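Local coordinates for protein octenoyl-coa reductase/carboxylase (Streptomyces sp., PDB 4A0S) that reduces and carboxylates 2-octenoyl-CoA with NADPH as reductant, probably supplying an unusual extender unit for cinnabaramide polyketide biosynthesis, at residues F92-A97 against R105-Y110; R208-D213 against P307-E312; A14-A19 against S118-R123. One frame throughout, in Å; residues are numbered along the deposited sequence.

Interaction 1. Residues F92-A97 against R105-Y110. With CO8 (octanoyl-coenzyme A), chain E.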
loop_
_atom_site.group_PDB
_atom_site.type_symbol
_atom_site.label_atom_id
_atom_site.label_comp_id
_atom_site.label_asym_id
_atom_site.label_seq_id
_atom_site.Cartn_x
_atom_site.Cartn_y
_atom_site.Cartn_z
ATOM N N PHE A 92 -33.561 7.383 -2.175
ATOM C CA PHE A 92 -32.554 6.800 -1.280
ATOM C C PHE A 92 -33.149 6.352 0.035
ATOM O O PHE A 92 -32.808 5.279 0.547
ATOM C CB PHE A 92 -31.390 7.760 -1.037
ATOM C CG PHE A 92 -30.824 8.339 -2.302
ATOM C CD1 PHE A 92 -30.583 7.527 -3.410
ATOM C CD2 PHE A 92 -30.561 9.695 -2.391
ATOM C CE1 PHE A 92 -30.077 8.069 -4.592
ATOM C CE2 PHE A 92 -30.046 10.256 -3.573
ATOM C CZ PHE A 92 -29.812 9.443 -4.667
ATOM N N LEU A 93 -34.062 7.167 0.552
ATOM C CA LEU A 93 -34.728 6.873 1.798
ATOM C C LEU A 93 -35.506 5.581 1.639
ATOM O O LEU A 93 -35.512 4.735 2.532
ATOM C CB LEU A 93 -35.637 8.030 2.211
ATOM C CG LEU A 93 -34.937 9.361 2.515
ATOM C CD1 LEU A 93 -35.953 10.410 2.943
ATOM C CD2 LEU A 93 -33.854 9.202 3.577
ATOM N N LYS A 94 -36.128 5.413 0.477
ATOM C CA LYS A 94 -36.896 4.211 0.208
ATOM C C LYS A 94 -35.995 2.994 0.046
ATOM O O LYS A 94 -36.323 1.912 0.519
ATOM C CB LYS A 94 -37.790 4.417 -1.013
ATOM C CG LYS A 94 -38.954 5.351 -0.731
ATOM C CD LYS A 94 -39.941 5.436 -1.886
ATOM C CE LYS A 94 -41.306 5.945 -1.386
ATOM N NZ LYS A 94 -41.974 5.056 -0.368
ATOM N N GLN A 95 -34.858 3.178 -0.616
ATOM C CA GLN A 95 -33.874 2.116 -0.763
ATOM C C GLN A 95 -33.364 1.722 0.621
ATOM O O GLN A 95 -33.229 0.548 0.932
ATOM C CB GLN A 95 -32.683 2.587 -1.600
ATOM C CG GLN A 95 -32.919 2.658 -3.109
ATOM C CD GLN A 95 -31.631 2.947 -3.877
ATOM O OE1 GLN A 95 -31.013 4.011 -3.710
ATOM N NE2 GLN A 95 -31.215 1.993 -4.721
ATOM N N ASN A 96 -33.047 2.734 1.418
ATOM C CA ASN A 96 -32.614 2.555 2.786
ATOM C C ASN A 96 -33.664 1.711 3.526
ATOM O O ASN A 96 -33.350 0.639 4.054
ATOM C CB ASN A 96 -32.446 3.941 3.421
ATOM C CG ASN A 96 -31.882 3.902 4.832
ATOM O OD1 ASN A 96 -31.928 2.874 5.525
ATOM N ND2 ASN A 96 -31.353 5.046 5.272
ATOM N N ALA A 97 -34.916 2.167 3.494
ATOM C CA ALA A 97 -36.019 1.493 4.185
ATOM C C ALA A 97 -36.301 0.069 3.709
ATOM O O ALA A 97 -36.899 -0.722 4.445
ATOM C CB ALA A 97 -37.268 2.318 4.087
ATOM N N ARG A 105 -37.768 3.288 9.252
ATOM C CA ARG A 105 -38.028 4.628 9.784
ATOM C C ARG A 105 -37.605 5.735 8.839
ATOM O O ARG A 105 -38.222 6.796 8.824
ATOM C CB ARG A 105 -37.333 4.843 11.123
ATOM C CG ARG A 105 -37.856 3.986 12.281
ATOM C CD ARG A 105 -36.817 4.060 13.388
ATOM N NE ARG A 105 -35.495 3.755 12.824
ATOM C CZ ARG A 105 -34.336 4.219 13.270
ATOM N NH1 ARG A 105 -34.282 5.032 14.321
ATOM N NH2 ARG A 105 -33.225 3.852 12.659
ATOM N N HIS A 106 -36.571 5.475 8.039
ATOM C CA HIS A 106 -36.029 6.475 7.132
ATOM C C HIS A 106 -36.983 6.884 6.032
ATOM O O HIS A 106 -36.869 7.981 5.488
ATOM C CB HIS A 106 -34.710 5.990 6.546
ATOM C CG HIS A 106 -33.654 5.913 7.574
ATOM N ND1 HIS A 106 -32.974 7.031 8.000
ATOM C CD2 HIS A 106 -33.258 4.896 8.366
ATOM C CE1 HIS A 106 -32.155 6.689 8.977
ATOM N NE2 HIS A 106 -32.314 5.401 9.220
ATOM N N ASP A 107 -37.938 6.010 5.743
ATOM C CA ASP A 107 -38.861 6.262 4.658
ATOM C C ASP A 107 -40.055 7.018 5.218
ATOM O O ASP A 107 -40.947 6.459 5.857
ATOM C CB ASP A 107 -39.218 4.961 3.939
ATOM C CG ASP A 107 -40.293 5.143 2.890
ATOM O OD1 ASP A 107 -40.541 6.290 2.435
ATOM O OD2 ASP A 107 -40.878 4.114 2.506
ATOM N N GLN A 108 -40.012 8.326 4.993
ATOM C CA GLN A 108 -40.970 9.271 5.520
ATOM C C GLN A 108 -41.343 10.244 4.404
ATOM O O GLN A 108 -40.550 10.431 3.470
ATOM C CB GLN A 108 -40.339 10.035 6.696
ATOM C CG GLN A 108 -40.026 9.184 7.924
ATOM C CD GLN A 108 -41.240 8.441 8.460
ATOM O OE1 GLN A 108 -42.382 8.869 8.252
ATOM N NE2 GLN A 108 -41.006 7.318 9.143
ATOM N N PRO A 109 -42.544 10.869 4.494
ATOM C CA PRO A 109 -42.965 11.883 3.523
ATOM C C PRO A 109 -42.167 13.188 3.660
ATOM O O PRO A 109 -42.348 14.122 2.869
ATOM C CB PRO A 109 -44.446 12.126 3.864
ATOM C CG PRO A 109 -44.795 11.244 4.999
ATOM C CD PRO A 109 -43.528 10.692 5.579
ATOM N N TYR A 110 -41.298 13.237 4.664
ATOM C CA TYR A 110 -40.412 14.359 4.901
ATOM C C TYR A 110 -39.003 13.799 4.938
ATOM O O TYR A 110 -38.795 12.626 5.273
ATOM C CB TYR A 110 -40.740 15.041 6.236
ATOM C CG TYR A 110 -40.666 14.112 7.426
ATOM C CD1 TYR A 110 -41.758 13.319 7.793
ATOM C CD2 TYR A 110 -39.493 14.017 8.182
ATOM C CE1 TYR A 110 -41.678 12.443 8.896
ATOM C CE2 TYR A 110 -39.410 13.155 9.281
ATOM C CZ TYR A 110 -40.499 12.378 9.625
ATOM O OH TYR A 110 -40.394 11.540 10.710
HETATM N N1A CO8 E . -37.380 10.677 -9.329
HETATM C C2A CO8 E . -37.512 9.527 -8.666
HETATM N N3A CO8 E . -36.642 8.537 -8.827
HETATM C C4A CO8 E . -35.600 8.693 -9.674
HETATM C C5A CO8 E . -35.424 9.876 -10.382
HETATM C C6A CO8 E . -36.357 10.892 -10.191
HETATM N N6A CO8 E . -36.227 12.052 -10.843
HETATM N N7A CO8 E . -34.326 9.752 -11.127
HETATM C C8A CO8 E . -33.827 8.534 -10.903
HETATM N N9A CO8 E . -34.605 7.889 -10.020
HETATM C C1B CO8 E . -34.446 6.514 -9.472
HETATM C C2B CO8 E . -34.866 5.457 -10.499
HETATM O O2B CO8 E . -35.562 4.376 -9.837
HETATM C C3B CO8 E . -33.508 4.997 -11.022
HETATM O O3B CO8 E . -33.584 3.670 -11.521
HETATM P P3B CO8 E . -33.638 3.527 -13.132
HETATM O O7A CO8 E . -34.932 2.592 -13.459
HETATM O O8A CO8 E . -34.079 4.964 -13.804
HETATM O O9A CO8 E . -32.361 3.041 -13.692
HETATM C C4B CO8 E . -32.617 5.066 -9.786
HETATM O O4B CO8 E . -33.053 6.253 -9.109
HETATM C C5B CO8 E . -31.157 5.367 -10.145
HETATM O O5B CO8 E . -30.396 5.553 -8.934
HETATM P P1A CO8 E . -30.019 4.254 -8.004
HETATM O O1A CO8 E . -29.148 4.852 -6.728
HETATM O O2A CO8 E . -31.203 3.499 -7.483
HETATM O O3A CO8 E . -29.146 3.248 -8.970
HETATM P P2A CO8 E . -27.523 3.191 -9.206
HETATM O O4A CO8 E . -27.298 2.853 -10.750
HETATM O O5A CO8 E . -26.802 2.231 -8.307
HETATM O O6A CO8 E . -26.969 4.718 -9.026
HETATM C CBP CO8 E . -25.487 6.502 -8.207
HETATM C CCP CO8 E . -25.720 4.980 -8.357
HETATM C CDP CO8 E . -25.192 7.033 -9.620
HETATM C CEP CO8 E . -24.242 6.692 -7.340
HETATM C CAP CO8 E . -26.751 7.173 -7.569
HETATM O OAP CO8 E . -27.204 6.509 -6.345
HETATM C C9P CO8 E . -26.613 8.703 -7.339
HETATM O O9P CO8 E . -26.681 9.468 -8.309
HETATM N N8P CO8 E . -26.463 9.119 -6.060
HETATM C C7P CO8 E . -26.410 10.565 -5.688
HETATM C C6P CO8 E . -24.988 11.124 -5.403
HETATM C C5P CO8 E . -24.871 12.531 -6.037
HETATM O O5P CO8 E . -24.976 12.664 -7.253
HETATM N N4P CO8 E . -24.809 13.621 -5.274
HETATM C C3P CO8 E . -24.514 13.767 -3.853
HETATM C C2P CO8 E . -23.140 14.452 -3.903
HETATM S S1P CO8 E . -21.858 13.476 -3.032
HETATM C "C1'" CO8 E . -21.780 14.419 -1.584
HETATM O "O1'" CO8 E . -22.053 15.633 -1.549
HETATM C "C2'" CO8 E . -21.418 13.690 -0.471
HETATM C "C3'" CO8 E . -21.278 14.245 0.780
HETATM C "C4'" CO8 E . -20.868 13.431 1.843
HETATM C "C5'" CO8 E . -20.984 11.931 1.620
HETATM C "C6'" CO8 E . -20.635 11.298 2.984
HETATM C "C7'" CO8 E . -20.470 9.814 2.817
HETATM C "C8'" CO8 E . -20.265 9.208 4.209
#
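L93 and D107 bring their backbones within 5.1 Å, CA to CA, where the final turns of helix 89-97 lie against the short 3-10 turn and loop that follow it. L93 sets its side chain against the carbonyl oxygen of H106, with L93 CB 3.5 Å from H106 O and both methyls near the same oxygen. One turn further on the fit is tight, the CB of A97 standing 3.3 Å from the CB of D107. Beside it, K94 starts off away from the loop and runs extended along the D107 carboxylate until one bend at its last torsion (chi4 -62°) turns NZ into a salt bridge with D107 OD2, 3.2 Å away on its syn side. The bond from K94 NZ to D107 OD1 is weak. All this belongs to the GroES-like domain of a medium-chain dehydrogenase fold, in which the loop feeds strand 110-112. The N96 amide lies nearly parallel to the H106 imidazole, planes 20° apart, with N96 ND2 over one face near the rim, 3.4 Å from H106 CG. Outside partners fix both groups: N96 ND2 donates to E167 O, and H106 ND1 pairs with N169 N. F92 and Q95 turn to octanoyl-CoA instead, Q95 NE2 lying 3.1 Å from its phosphate oxygen O2A and F92 CZ 3.6 Å from its amide nitrogen N8P.

Interaction 2. Residues R208-D213 against P307-E312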
loop_
_atom_site.group_PDB
_atom_site.type_symbol
_atom_site.label_atom_id
_atom_site.label_comp_id
_atom_site.label_asym_id
_atom_site.label_seq_id
_atom_site.Cartn_x
_atom_site.Cartn_y
_atom_site.Cartn_z
ATOM N N ARG A 208 -9.861 11.982 3.843
ATOM C CA ARG A 208 -9.809 10.685 3.172
ATOM C C ARG A 208 -9.083 10.817 1.830
ATOM O O ARG A 208 -8.204 10.037 1.512
ATOM C CB ARG A 208 -11.211 10.123 2.936
ATOM C CG ARG A 208 -11.146 8.766 2.255
ATOM C CD ARG A 208 -12.496 8.101 2.096
ATOM N NE ARG A 208 -12.336 6.829 1.409
ATOM C CZ ARG A 208 -12.278 5.643 2.020
ATOM N NH1 ARG A 208 -12.349 5.550 3.346
ATOM N NH2 ARG A 208 -12.134 4.539 1.304
ATOM N N MET A 209 -9.476 11.828 1.063
ATOM C CA MET A 209 -8.917 12.078 -0.255
ATOM C C MET A 209 -7.423 12.326 -0.245
ATOM O O MET A 209 -6.753 11.961 -1.183
ATOM C CB MET A 209 -9.616 13.296 -0.858
ATOM C CG MET A 209 -11.076 13.002 -1.173
ATOM S SD MET A 209 -11.932 14.458 -1.739
ATOM C CE MET A 209 -11.202 14.656 -3.372
ATOM N N LEU A 210 -6.912 12.956 0.806
ATOM C CA LEU A 210 -5.548 13.476 0.751
ATOM C C LEU A 210 -4.636 12.908 1.797
ATOM O O LEU A 210 -3.467 12.719 1.535
ATOM C CB LEU A 210 -5.535 14.998 0.896
ATOM C CG LEU A 210 -6.223 15.772 -0.219
ATOM C CD1 LEU A 210 -6.311 17.235 0.199
ATOM C CD2 LEU A 210 -5.434 15.618 -1.531
ATOM N N VAL A 211 -5.162 12.692 2.999
ATOM C CA VAL A 211 -4.281 12.315 4.086
ATOM C C VAL A 211 -4.270 10.815 4.252
ATOM O O VAL A 211 -3.215 10.206 4.427
ATOM C CB VAL A 211 -4.662 13.006 5.413
ATOM C CG1 VAL A 211 -3.721 12.543 6.557
ATOM C CG2 VAL A 211 -4.633 14.535 5.251
ATOM N N SER A 212 -5.468 10.240 4.211
ATOM C CA SER A 212 -5.681 8.842 4.525
ATOM C C SER A 212 -4.974 7.923 3.557
ATOM O O SER A 212 -4.824 8.245 2.375
ATOM C CB SER A 212 -7.169 8.519 4.470
ATOM O OG SER A 212 -7.361 7.167 4.825
ATOM N N ASP A 213 -4.586 6.744 4.047
ATOM C CA ASP A 213 -4.086 5.726 3.137
ATOM C C ASP A 213 -5.205 5.180 2.250
ATOM O O ASP A 213 -4.960 4.389 1.370
ATOM C CB ASP A 213 -3.326 4.608 3.857
ATOM C CG ASP A 213 -4.212 3.727 4.725
ATOM O OD1 ASP A 213 -5.444 3.942 4.802
ATOM O OD2 ASP A 213 -3.636 2.793 5.345
ATOM N N PRO A 307 1.447 18.915 -10.411
ATOM C CA PRO A 307 0.900 18.437 -9.158
ATOM C C PRO A 307 1.044 16.924 -9.015
ATOM O O PRO A 307 0.967 16.199 -9.992
ATOM C CB PRO A 307 -0.572 18.838 -9.243
ATOM C CG PRO A 307 -0.847 19.026 -10.664
ATOM C CD PRO A 307 0.429 19.566 -11.244
ATOM N N ASP A 308 1.276 16.485 -7.792
ATOM C CA ASP A 308 1.391 15.078 -7.462
ATOM C C ASP A 308 0.000 14.527 -7.265
ATOM O O ASP A 308 -0.282 13.381 -7.597
ATOM C CB ASP A 308 2.195 14.962 -6.178
ATOM C CG ASP A 308 3.621 15.416 -6.380
ATOM O OD1 ASP A 308 4.305 14.758 -7.184
ATOM O OD2 ASP A 308 4.031 16.449 -5.803
ATOM N N ILE A 309 -0.862 15.367 -6.704
ATOM C CA ILE A 309 -2.246 14.993 -6.459
ATOM C C ILE A 309 -3.100 16.138 -6.948
ATOM O O ILE A 309 -2.812 17.300 -6.657
ATOM C CB ILE A 309 -2.531 14.757 -4.963
ATOM C CG1 ILE A 309 -1.689 13.604 -4.409
ATOM C CG2 ILE A 309 -4.030 14.465 -4.713
ATOM C CD1 ILE A 309 -1.570 13.665 -2.894
ATOM N N VAL A 310 -4.141 15.799 -7.693
ATOM C CA VAL A 310 -5.131 16.767 -8.071
ATOM C C VAL A 310 -6.369 16.423 -7.279
ATOM O O VAL A 310 -6.873 15.301 -7.324
ATOM C CB VAL A 310 -5.445 16.725 -9.564
ATOM C CG1 VAL A 310 -6.474 17.771 -9.902
ATOM C CG2 VAL A 310 -4.165 16.912 -10.361
ATOM N N PHE A 311 -6.851 17.422 -6.568
ATOM C CA PHE A 311 -7.986 17.289 -5.684
ATOM C C PHE A 311 -9.201 17.735 -6.482
ATOM O O PHE A 311 -9.405 18.924 -6.734
ATOM C CB PHE A 311 -7.751 18.168 -4.461
ATOM C CG PHE A 311 -8.795 18.035 -3.395
ATOM C CD1 PHE A 311 -9.916 18.853 -3.400
ATOM C CD2 PHE A 311 -8.637 17.117 -2.370
ATOM C CE1 PHE A 311 -10.889 18.739 -2.402
ATOM C CE2 PHE A 311 -9.584 17.006 -1.360
ATOM C CZ PHE A 311 -10.724 17.815 -1.387
ATOM N N GLU A 312 -9.964 16.747 -6.939
ATOM C CA GLU A 312 -11.125 16.968 -7.771
ATOM C C GLU A 312 -12.447 16.912 -7.036
ATOM O O GLU A 312 -12.586 16.245 -6.016
ATOM C CB GLU A 312 -11.153 15.937 -8.893
ATOM C CG GLU A 312 -10.607 16.457 -10.161
ATOM C CD GLU A 312 -11.592 17.357 -10.871
ATOM O OE1 GLU A 312 -12.763 17.397 -10.468
ATOM O OE2 GLU A 312 -11.194 18.004 -11.845
#
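M209 and L210 of helix 200-210 close on F311 of strand 309-312, a central strand of the parallel Rossmann sheet. The tight part is the ring. F311 sends its phenyl out to the helix because CG stands trans to the backbone N (chi1 -175°). M209 bends at chi3 (72°) and lays its methyl over one face in a CH-pi contact, CE 3.7 Å from the ring centroid, while its sulfur makes an oblique Met-aromatic contact, with M209 SD 3.5 Å from F311 CE2. L210 meets the CD2 side of the same ring, neither face-on nor edge-on, with L210 CD1 3.5 Å from F311 CD2. With an alanine in place of F311, the M209 methyl and the L210 branch would probably lose the surface they press on, and a gap is likely to open beside A237 of helix 232-243. The contact thins to a single methyl-to-methyl touch at the start of the strand, L210 CD2 to I309 CG2 at 3.7 Å, and beyond L210 the chain turns off, reaching solvent at D213. The F311 side chain also borders the cofactor site, about 4 Å from that of the NADP-binding L233. E312 leads its carboxylate away to S322 and T318, yet its backbone stays in the contact: E312 O lies 3.4 Å from M209 CE.

Interaction 3. Residues A14-A19 against S118-R123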
loop_
_atom_site.group_PDB
_atom_site.type_symbol
_atom_site.label_atom_id
_atom_site.label_comp_id
_atom_site.label_asym_id
_atom_site.label_seq_id
_atom_site.Cartn_x
_atom_site.Cartn_y
_atom_site.Cartn_z
ATOM N N ALA A 14 -27.923 13.110 34.100
ATOM C CA ALA A 14 -29.180 12.675 34.712
ATOM C C ALA A 14 -30.358 13.590 34.373
ATOM O O ALA A 14 -31.443 13.111 34.047
ATOM C CB ALA A 14 -29.019 12.548 36.224
ATOM N N GLU A 15 -30.127 14.899 34.455
ATOM C CA GLU A 15 -31.134 15.917 34.129
ATOM C C GLU A 15 -31.566 15.840 32.670
ATOM O O GLU A 15 -32.750 16.024 32.340
ATOM C CB GLU A 15 -30.573 17.304 34.394
ATOM C CG GLU A 15 -30.562 17.695 35.865
ATOM C CD GLU A 15 -30.060 19.109 36.073
ATOM O OE1 GLU A 15 -28.824 19.319 36.065
ATOM O OE2 GLU A 15 -30.911 20.015 36.223
ATOM N N ILE A 16 -30.596 15.586 31.797
ATOM C CA ILE A 16 -30.880 15.431 30.381
ATOM C C ILE A 16 -31.716 14.177 30.120
ATOM O O ILE A 16 -32.698 14.231 29.374
ATOM C CB ILE A 16 -29.593 15.479 29.532
ATOM C CG1 ILE A 16 -29.012 16.901 29.577
ATOM C CG2 ILE A 16 -29.881 15.072 28.085
ATOM C CD1 ILE A 16 -27.653 17.063 28.913
ATOM N N GLU A 17 -31.350 13.065 30.758
ATOM C CA GLU A 17 -32.128 11.818 30.639
ATOM C C GLU A 17 -33.520 11.942 31.240
ATOM O O GLU A 17 -34.461 11.302 30.754
ATOM C CB GLU A 17 -31.444 10.646 31.337
ATOM C CG GLU A 17 -30.033 10.376 30.942
ATOM C CD GLU A 17 -29.557 9.034 31.479
ATOM O OE1 GLU A 17 -30.109 7.990 31.061
ATOM O OE2 GLU A 17 -28.647 9.023 32.330
ATOM N N ALA A 18 -33.642 12.738 32.307
ATOM C CA ALA A 18 -34.920 12.934 32.992
ATOM C C ALA A 18 -35.872 13.801 32.174
ATOM O O ALA A 18 -37.098 13.687 32.315
ATOM C CB ALA A 18 -34.714 13.540 34.362
ATOM N N ALA A 19 -35.305 14.675 31.338
ATOM C CA ALA A 19 -36.107 15.556 30.492
ATOM C C ALA A 19 -36.679 14.749 29.329
ATOM O O ALA A 19 -35.919 14.138 28.576
ATOM C CB ALA A 19 -35.265 16.708 29.981
ATOM N N SER A 118 -22.712 19.489 15.237
ATOM C CA SER A 118 -22.161 19.328 16.561
ATOM C C SER A 118 -23.342 19.429 17.493
ATOM O O SER A 118 -24.383 20.017 17.157
ATOM C CB SER A 118 -21.149 20.415 16.872
ATOM O OG SER A 118 -21.779 21.682 16.798
ATOM N N GLY A 119 -23.206 18.838 18.660
ATOM C CA GLY A 119 -24.276 18.936 19.595
ATOM C C GLY A 119 -24.086 18.114 20.830
ATOM O O GLY A 119 -22.979 17.793 21.232
ATOM N N VAL A 120 -25.208 17.798 21.440
ATOM C CA VAL A 120 -25.200 17.160 22.718
ATOM C C VAL A 120 -26.003 15.875 22.652
ATOM O O VAL A 120 -27.129 15.856 22.159
ATOM C CB VAL A 120 -25.799 18.086 23.783
ATOM C CG1 VAL A 120 -25.734 17.421 25.116
ATOM C CG2 VAL A 120 -25.068 19.424 23.794
ATOM N N VAL A 121 -25.406 14.802 23.154
ATOM C CA VAL A 121 -26.096 13.542 23.253
ATOM C C VAL A 121 -27.242 13.720 24.228
ATOM O O VAL A 121 -27.060 14.271 25.316
ATOM C CB VAL A 121 -25.147 12.438 23.742
ATOM C CG1 VAL A 121 -25.893 11.146 23.922
ATOM C CG2 VAL A 121 -23.982 12.275 22.759
ATOM N N VAL A 122 -28.429 13.291 23.835
ATOM C CA VAL A 122 -29.555 13.346 24.764
ATOM C C VAL A 122 -30.114 11.954 25.074
ATOM O O VAL A 122 -30.639 11.715 26.161
ATOM C CB VAL A 122 -30.638 14.352 24.308
ATOM C CG1 VAL A 122 -30.091 15.769 24.372
ATOM C CG2 VAL A 122 -31.113 14.044 22.901
ATOM N N ARG A 123 -29.979 11.028 24.132
ATOM C CA ARG A 123 -30.383 9.643 24.363
ATOM C C ARG A 123 -29.467 8.722 23.594
ATOM O O ARG A 123 -28.966 9.082 22.541
ATOM C CB ARG A 123 -31.826 9.395 23.907
ATOM C CG ARG A 123 -32.895 10.136 24.716
ATOM C CD ARG A 123 -33.071 9.520 26.095
ATOM N NE ARG A 123 -34.223 10.099 26.790
ATOM C CZ ARG A 123 -34.242 11.294 27.378
ATOM N NH1 ARG A 123 -33.176 12.103 27.366
ATOM N NH2 ARG A 123 -35.353 11.694 27.964
#
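At a classic beta bulge, where V122 and R123 both face L66, the R123 side chain meets the C-terminal end of helix 13-18, and its guanidinium gathers backbone carbonyls from I16 and A19. R123 NH1 donates to I16 O at 3.0 Å, and R123 NH2 to A19 O at 2.6 Å, a short bond with the acceptor close to the guanidinium plane. NH1 also serves its own strand, reaching V122 O at 2.8 Å, which helps fix the rotation of the group; the bend at chi2 (-73°) folds the chain back for this. E17 O sits over a guanidinium face, 3.0 Å from R123 NH2, but at too poor an angle to bond. The positive charge probably also suits the negative end of the helix dipole. On the apolar flank, I16 CG2 rests on V122 CG1 at 3.8 Å, and I16 CD1 makes a longer contact with V120 CG1. The axes of helix 14-18 and strand 118-123 cross at -51°, approaching to 8.0 Å. L3 of helix 2-8 touches both I16 and V122, V7 of that helix covers V120 and V122, and strand 64-73 pairs with strand 117-124 in the sheet.

How the interactions relate
Interaction 1 contributes to the octanoyl-CoA pocket, to which R286, R293 and Y349 of a second subunit add hydrogen bonds, while interaction 2 lies close to the cofactor: the M209 side chain is about 6 Å from bound NADP and about 10 Å from octanoyl-CoA. Interaction 3 is away from both sites. No two contacts touch. Interactions 1 and 3 come nearest, about 11 Å between closest atoms and 26 Å between centres, and interaction 1 is nested in the chain loop that interaction 3 closes. Interaction 2 follows both in sequence; its centre is 33 Å from that of interaction 1 and 38 Å from that of interaction 3, with interactions 2 and 3 on opposite sides of the chain's centre.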